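Local coordinates for protein peptide chain release factor RF2 (Thermus thermophilus, PDB 2IHR) that directs termination of translation at the stop codons UGA and UAA, acting on the ribosome to release the finished peptide, at residues F149-D155 and Q168-E174; R142-Q147 and D338-M342. All coordinates share one frame; numbering follows the deposited sequence.

Contact 1: residues F149-D155 and Q168-E174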
loop_
_atom_site.group_PDB
_atom_site.type_symbol
_atom_site.label_atom_id
_atom_site.label_comp_id
_atom_site.label_asym_id
_atom_site.label_seq_id
_atom_site.Cartn_x
_atom_site.Cartn_y
_atom_site.Cartn_z
ATOM N N PHE A 149 2.445 11.328 -5.807
ATOM C CA PHE A 149 1.180 10.625 -5.939
ATOM C C PHE A 149 0.099 11.666 -5.745
ATOM O O PHE A 149 0.302 12.658 -5.059
ATOM C CB PHE A 149 0.998 9.530 -4.880
ATOM C CG PHE A 149 2.009 8.414 -4.944
ATOM C CD1 PHE A 149 2.777 8.192 -6.092
ATOM C CD2 PHE A 149 2.131 7.519 -3.870
ATOM C CE1 PHE A 149 3.656 7.065 -6.179
ATOM C CE2 PHE A 149 2.997 6.401 -3.934
ATOM C CZ PHE A 149 3.758 6.166 -5.088
ATOM N N GLN A 150 -1.052 11.429 -6.358
ATOM C CA GLN A 150 -2.182 12.337 -6.253
ATOM C C GLN A 150 -3.127 11.794 -5.190
ATOM O O GLN A 150 -3.366 10.583 -5.077
ATOM C CB GLN A 150 -2.899 12.449 -7.605
ATOM C CG GLN A 150 -1.995 12.915 -8.726
ATOM C CD GLN A 150 -1.448 14.298 -8.470
ATOM O OE1 GLN A 150 -2.146 15.294 -8.657
ATOM N NE2 GLN A 150 -0.198 14.372 -8.020
ATOM N N VAL A 151 -3.665 12.710 -4.414
ATOM C CA VAL A 151 -4.550 12.329 -3.350
ATOM C C VAL A 151 -5.948 12.896 -3.607
ATOM O O VAL A 151 -6.112 14.088 -3.890
ATOM C CB VAL A 151 -3.979 12.831 -1.953
ATOM C CG1 VAL A 151 -4.916 12.441 -0.795
ATOM C CG2 VAL A 151 -2.599 12.244 -1.713
ATOM N N GLU A 152 -6.944 12.013 -3.492
ATOM C CA GLU A 152 -8.350 12.349 -3.672
ATOM C C GLU A 152 -9.065 12.079 -2.359
ATOM O O GLU A 152 -9.275 10.931 -1.985
ATOM C CB GLU A 152 -8.940 11.464 -4.755
ATOM C CG GLU A 152 -9.676 12.195 -5.824
ATOM C CD GLU A 152 -9.400 11.615 -7.196
ATOM O OE1 GLU A 152 -8.282 11.848 -7.712
ATOM O OE2 GLU A 152 -10.292 10.925 -7.755
ATOM N N VAL A 153 -9.425 13.119 -1.630
ATOM C CA VAL A 153 -10.120 12.876 -0.382
ATOM C C VAL A 153 -11.520 12.379 -0.691
ATOM O O VAL A 153 -12.420 13.169 -0.970
ATOM C CB VAL A 153 -10.272 14.132 0.451
ATOM C CG1 VAL A 153 -11.109 13.800 1.746
ATOM C CG2 VAL A 153 -8.909 14.713 0.746
ATOM N N VAL A 154 -11.709 11.072 -0.644
ATOM C CA VAL A 154 -13.019 10.527 -0.927
ATOM C C VAL A 154 -14.026 11.067 0.059
ATOM O O VAL A 154 -15.105 11.487 -0.310
ATOM C CB VAL A 154 -13.012 9.010 -0.848
ATOM C CG1 VAL A 154 -14.431 8.502 -0.880
ATOM C CG2 VAL A 154 -12.191 8.429 -2.012
ATOM N N ASP A 155 -13.672 11.092 1.326
ATOM C CA ASP A 155 -14.628 11.573 2.313
ATOM C C ASP A 155 -13.861 11.959 3.564
ATOM O O ASP A 155 -12.800 11.436 3.818
ATOM C CB ASP A 155 -15.658 10.455 2.607
ATOM C CG ASP A 155 -16.884 10.956 3.382
ATOM O OD1 ASP A 155 -17.289 12.120 3.194
ATOM O OD2 ASP A 155 -17.464 10.178 4.166
ATOM N N GLN A 168 -11.131 8.954 4.393
ATOM C CA GLN A 168 -10.828 7.932 3.390
ATOM C C GLN A 168 -10.305 8.557 2.098
ATOM O O GLN A 168 -10.995 9.318 1.436
ATOM C CB GLN A 168 -12.059 7.097 3.077
ATOM C CG GLN A 168 -11.804 6.151 1.935
ATOM C CD GLN A 168 -12.998 5.327 1.632
ATOM O OE1 GLN A 168 -13.998 5.825 1.091
ATOM N NE2 GLN A 168 -12.931 4.052 2.001
ATOM N N ILE A 169 -9.076 8.198 1.745
ATOM C CA ILE A 169 -8.440 8.743 0.564
ATOM C C ILE A 169 -8.052 7.736 -0.508
ATOM O O ILE A 169 -8.011 6.519 -0.285
ATOM C CB ILE A 169 -7.206 9.543 0.945
ATOM C CG1 ILE A 169 -6.099 8.609 1.464
ATOM C CG2 ILE A 169 -7.593 10.564 1.997
ATOM C CD1 ILE A 169 -4.687 9.297 1.652
ATOM N N LEU A 170 -7.777 8.287 -1.689
ATOM C CA LEU A 170 -7.406 7.518 -2.855
ATOM C C LEU A 170 -6.079 8.106 -3.263
ATOM O O LEU A 170 -5.984 9.313 -3.589
ATOM C CB LEU A 170 -8.446 7.724 -3.948
ATOM C CG LEU A 170 -8.258 7.012 -5.287
ATOM C CD1 LEU A 170 -8.144 5.550 -5.089
ATOM C CD2 LEU A 170 -9.423 7.356 -6.163
ATOM N N VAL A 171 -5.054 7.252 -3.214
ATOM C CA VAL A 171 -3.693 7.650 -3.514
ATOM C C VAL A 171 -3.352 7.032 -4.836
ATOM O O VAL A 171 -3.230 5.809 -4.951
ATOM C CB VAL A 171 -2.717 7.164 -2.372
ATOM C CG1 VAL A 171 -1.233 7.480 -2.714
ATOM C CG2 VAL A 171 -3.102 7.848 -1.067
ATOM N N LYS A 172 -3.173 7.899 -5.826
ATOM C CA LYS A 172 -2.885 7.476 -7.192
ATOM C C LYS A 172 -1.424 7.633 -7.614
ATOM O O LYS A 172 -0.862 8.727 -7.602
ATOM C CB LYS A 172 -3.802 8.255 -8.130
ATOM C CG LYS A 172 -5.287 8.249 -7.727
ATOM C CD LYS A 172 -6.028 9.236 -8.581
ATOM C CE LYS A 172 -7.499 8.899 -8.668
ATOM N NZ LYS A 172 -8.164 9.553 -9.853
ATOM N N GLY A 173 -0.824 6.510 -7.992
ATOM C CA GLY A 173 0.567 6.483 -8.403
ATOM C C GLY A 173 0.995 5.024 -8.455
ATOM O O GLY A 173 0.315 4.147 -7.912
ATOM N N GLU A 174 2.129 4.763 -9.105
ATOM C CA GLU A 174 2.639 3.410 -9.257
ATOM C C GLU A 174 2.961 2.775 -7.923
ATOM O O GLU A 174 3.693 3.336 -7.113
ATOM C CB GLU A 174 3.862 3.415 -10.196
ATOM C CG GLU A 174 5.147 2.774 -9.676
ATOM C CD GLU A 174 5.860 3.627 -8.641
ATOM O OE1 GLU A 174 5.932 4.859 -8.839
ATOM O OE2 GLU A 174 6.356 3.066 -7.638
#
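E152 and K172 reach for each other across an antiparallel beta hairpin whose strands, 150-158 and 164-172, form one margin of the large mixed sheet. Q150 with K172 and E152 with L170 are hydrogen-bonded pairs; V151 with V171 and V153 with I169 are non-hydrogen-bonded ones. The bond from K172 N to Q150 O is nearly straight (174°) and lies in the carbonyl plane. At the far end V154 and D155 both face Q168 in a classic beta bulge: Q168 O takes a sound bond from D155 N and a weak one from V154 N.

From K172, CB and CG pass Q150 O, CD comes to 3.6 Å from E152 OE1, CE closes on the same oxygen, and NZ ends in a salt bridge 3.1 Å from E152 OE1, with OE2 slightly farther; both hydrogen bonds are weak. CG sits anti to the carbonyl carbon (chi1 -49°) and the chain then runs extended, which carries NZ past one residue pair to E152. On this face L274 of helix 268-294 touches E152 and L170, and it also reaches V154 in the bulge.

V151, I169 and V171 line the other face, against helices 127-145 and 176-180; V151 CG1 meets I169 CD1 at 4.0 Å. Where strand 164-172 ends and 150-158 begins, the F149 ring lies obliquely beside V171 and G173, and a side chain at G173 would run into it. F149 CD2 rests 3.6 Å from V171 CG1, and F149 CZ comes to 3.5 Å from E174 O.

Contact 2: residues R142-Q147 and D338-M342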
loop_
_atom_site.group_PDB
_atom_site.type_symbol
_atom_site.label_atom_id
_atom_site.label_comp_id
_atom_site.label_asym_id
_atom_site.label_seq_id
_atom_site.Cartn_x
_atom_site.Cartn_y
_atom_site.Cartn_z
ATOM N N ARG A 142 1.137 13.848 3.397
ATOM C CA ARG A 142 2.483 14.361 3.132
ATOM C C ARG A 142 3.300 13.256 2.465
ATOM O O ARG A 142 4.165 13.533 1.626
ATOM C CB ARG A 142 3.222 14.806 4.425
ATOM C CG ARG A 142 2.764 16.102 5.069
ATOM C CD ARG A 142 3.260 17.333 4.254
ATOM N NE ARG A 142 4.704 17.500 4.336
ATOM C CZ ARG A 142 5.551 17.187 3.362
ATOM N NH1 ARG A 142 5.069 16.722 2.210
ATOM N NH2 ARG A 142 6.885 17.229 3.577
ATOM N N PHE A 143 3.043 12.008 2.844
ATOM C CA PHE A 143 3.791 10.894 2.267
ATOM C C PHE A 143 3.559 10.841 0.770
ATOM O O PHE A 143 4.494 10.709 -0.017
ATOM C CB PHE A 143 3.357 9.563 2.860
ATOM C CG PHE A 143 3.871 8.384 2.096
ATOM C CD1 PHE A 143 5.236 8.076 2.095
ATOM C CD2 PHE A 143 3.017 7.627 1.313
ATOM C CE1 PHE A 143 5.749 7.032 1.310
ATOM C CE2 PHE A 143 3.510 6.569 0.514
ATOM C CZ PHE A 143 4.882 6.281 0.515
ATOM N N ALA A 144 2.297 10.933 0.387
ATOM C CA ALA A 144 1.929 10.899 -1.018
ATOM C C ALA A 144 2.597 12.086 -1.722
ATOM O O ALA A 144 3.253 11.944 -2.744
ATOM C CB ALA A 144 0.407 10.984 -1.139
ATOM N N GLU A 145 2.407 13.250 -1.130
ATOM C CA GLU A 145 2.955 14.514 -1.588
ATOM C C GLU A 145 4.393 14.308 -2.070
ATOM O O GLU A 145 4.694 14.503 -3.243
ATOM C CB GLU A 145 2.929 15.485 -0.395
ATOM C CG GLU A 145 2.754 16.964 -0.660
ATOM C CD GLU A 145 2.177 17.698 0.578
ATOM O OE1 GLU A 145 1.006 17.398 0.981
ATOM O OE2 GLU A 145 2.894 18.568 1.150
ATOM N N ARG A 146 5.268 13.895 -1.157
ATOM C CA ARG A 146 6.674 13.689 -1.458
ATOM C C ARG A 146 7.013 12.467 -2.299
ATOM O O ARG A 146 8.182 12.143 -2.533
ATOM C CB ARG A 146 7.502 13.693 -0.153
ATOM C CG ARG A 146 7.089 12.690 0.936
ATOM C CD ARG A 146 8.090 12.665 2.118
ATOM N NE ARG A 146 7.924 13.762 3.088
ATOM C CZ ARG A 146 8.908 14.180 3.896
ATOM N NH1 ARG A 146 10.107 13.607 3.842
ATOM N NH2 ARG A 146 8.706 15.139 4.793
ATOM N N GLN A 147 6.001 11.800 -2.810
ATOM C CA GLN A 147 6.292 10.624 -3.603
ATOM C C GLN A 147 5.791 10.793 -5.039
ATOM O O GLN A 147 6.017 9.951 -5.904
ATOM C CB GLN A 147 5.651 9.414 -2.925
ATOM C CG GLN A 147 6.475 8.171 -3.022
ATOM C CD GLN A 147 7.666 8.228 -2.118
ATOM O OE1 GLN A 147 8.571 7.379 -2.180
ATOM N NE2 GLN A 147 7.676 9.232 -1.246
ATOM N N ASP A 338 5.876 13.646 9.075
ATOM C CA ASP A 338 5.721 14.613 8.042
ATOM C C ASP A 338 5.838 13.982 6.641
ATOM O O ASP A 338 5.961 14.677 5.625
ATOM C CB ASP A 338 6.765 15.675 8.328
ATOM C CG ASP A 338 6.844 16.730 7.273
ATOM O OD1 ASP A 338 5.895 17.532 7.071
ATOM O OD2 ASP A 338 7.903 16.724 6.662
ATOM N N GLY A 339 5.808 12.650 6.604
ATOM C CA GLY A 339 5.851 11.944 5.360
ATOM C C GLY A 339 7.013 11.001 5.153
ATOM O O GLY A 339 6.913 9.996 4.408
ATOM N N ASP A 340 8.139 11.282 5.783
ATOM C CA ASP A 340 9.288 10.416 5.537
ATOM C C ASP A 340 9.067 8.981 6.086
ATOM O O ASP A 340 9.506 8.648 7.203
ATOM C CB ASP A 340 10.504 11.118 6.133
ATOM C CG ASP A 340 11.757 10.250 6.173
ATOM O OD1 ASP A 340 11.943 9.391 5.246
ATOM O OD2 ASP A 340 12.555 10.462 7.139
ATOM N N LEU A 341 8.438 8.128 5.274
ATOM C CA LEU A 341 8.120 6.752 5.660
ATOM C C LEU A 341 8.859 5.579 5.018
ATOM O O LEU A 341 8.775 4.423 5.497
ATOM C CB LEU A 341 6.648 6.497 5.383
ATOM C CG LEU A 341 5.631 7.406 6.014
ATOM C CD1 LEU A 341 4.197 7.004 5.540
ATOM C CD2 LEU A 341 5.848 7.365 7.493
ATOM N N MET A 342 9.577 5.841 3.942
ATOM C CA MET A 342 10.197 4.755 3.230
ATOM C C MET A 342 10.906 3.666 3.986
ATOM O O MET A 342 10.744 2.491 3.675
ATOM C CB MET A 342 11.116 5.314 2.150
ATOM C CG MET A 342 10.361 5.962 1.002
ATOM S SD MET A 342 9.015 4.937 0.308
ATOM C CE MET A 342 9.772 3.337 0.146
#
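A salt-bridge network with an aromatic contact beside it joins the C-terminal end of helix 127-145 to the loop between helices 333-336 and 342-353. R142 grips D338 side-on with two nitrogens: NE to OD1 at 3.0 Å and NH2 to OD2 at 3.3 Å. Both oxygens are met from above the carboxylate plane, which stands 69° from the guanidinium. Bends at chi2 and chi3 fold R142 back over the loop, setting D338 O over one face of its guanidinium, while NH1 pairs with E145 OE2 at 3.0 Å.

R146 NH2 makes a second salt bridge to the same carboxylate, 2.6 Å from D338 OD2, which lies at the edge of the R146 guanidinium; NH2 also gives a weak bond to D338 O. With CG between the backbone N and the carbonyl carbon (chi1 56°), the chain runs across G339, and D340 N lies over the centre of the guanidinium. The carboxylate of D340 has a partner of its own, R330. With R142 cut back to an alanine, D338 would probably lose the two-nitrogen grip on its carboxylate and E145 its charge partner here.

One residue along, the F143 ring turns its edge to the loop. G339 O lies in the ring plane, 3.4 Å from F143 CD1, L341 CD1 packs against F143 CG, and M342 SD stands at the ring edge, 5.3 Å from the F143 centroid, a Met-aromatic contact. Q147 OE1 comes to 3.5 Å from M342 SD. G339 has a positive phi, and a side chain on it would collide with R146 NE; it is the C-prime residue of the Schellman motif that ends helix 333-336.

In the fold
Contacts 1 and 2 have centres 13 Å apart and meet at the end of helix 127-145. That helix supplies 142-147 to contact 2, and after a short turn the chain enters strand 150-158 of contact 1, so the whole hairpin is nested inside the long loop that contact 2 closes. A144 links them: its CB packs on V151 CG2 and V171 CG1, and its O probably accepts a hydrogen bond from F149 N. Contact 1 stays local, between neighbouring strands at one margin of the mixed sheet. Contact 2 spans 190 intervening residues and ties the loop before helix 342-353, late in the chain, to the helix packed on that hairpin.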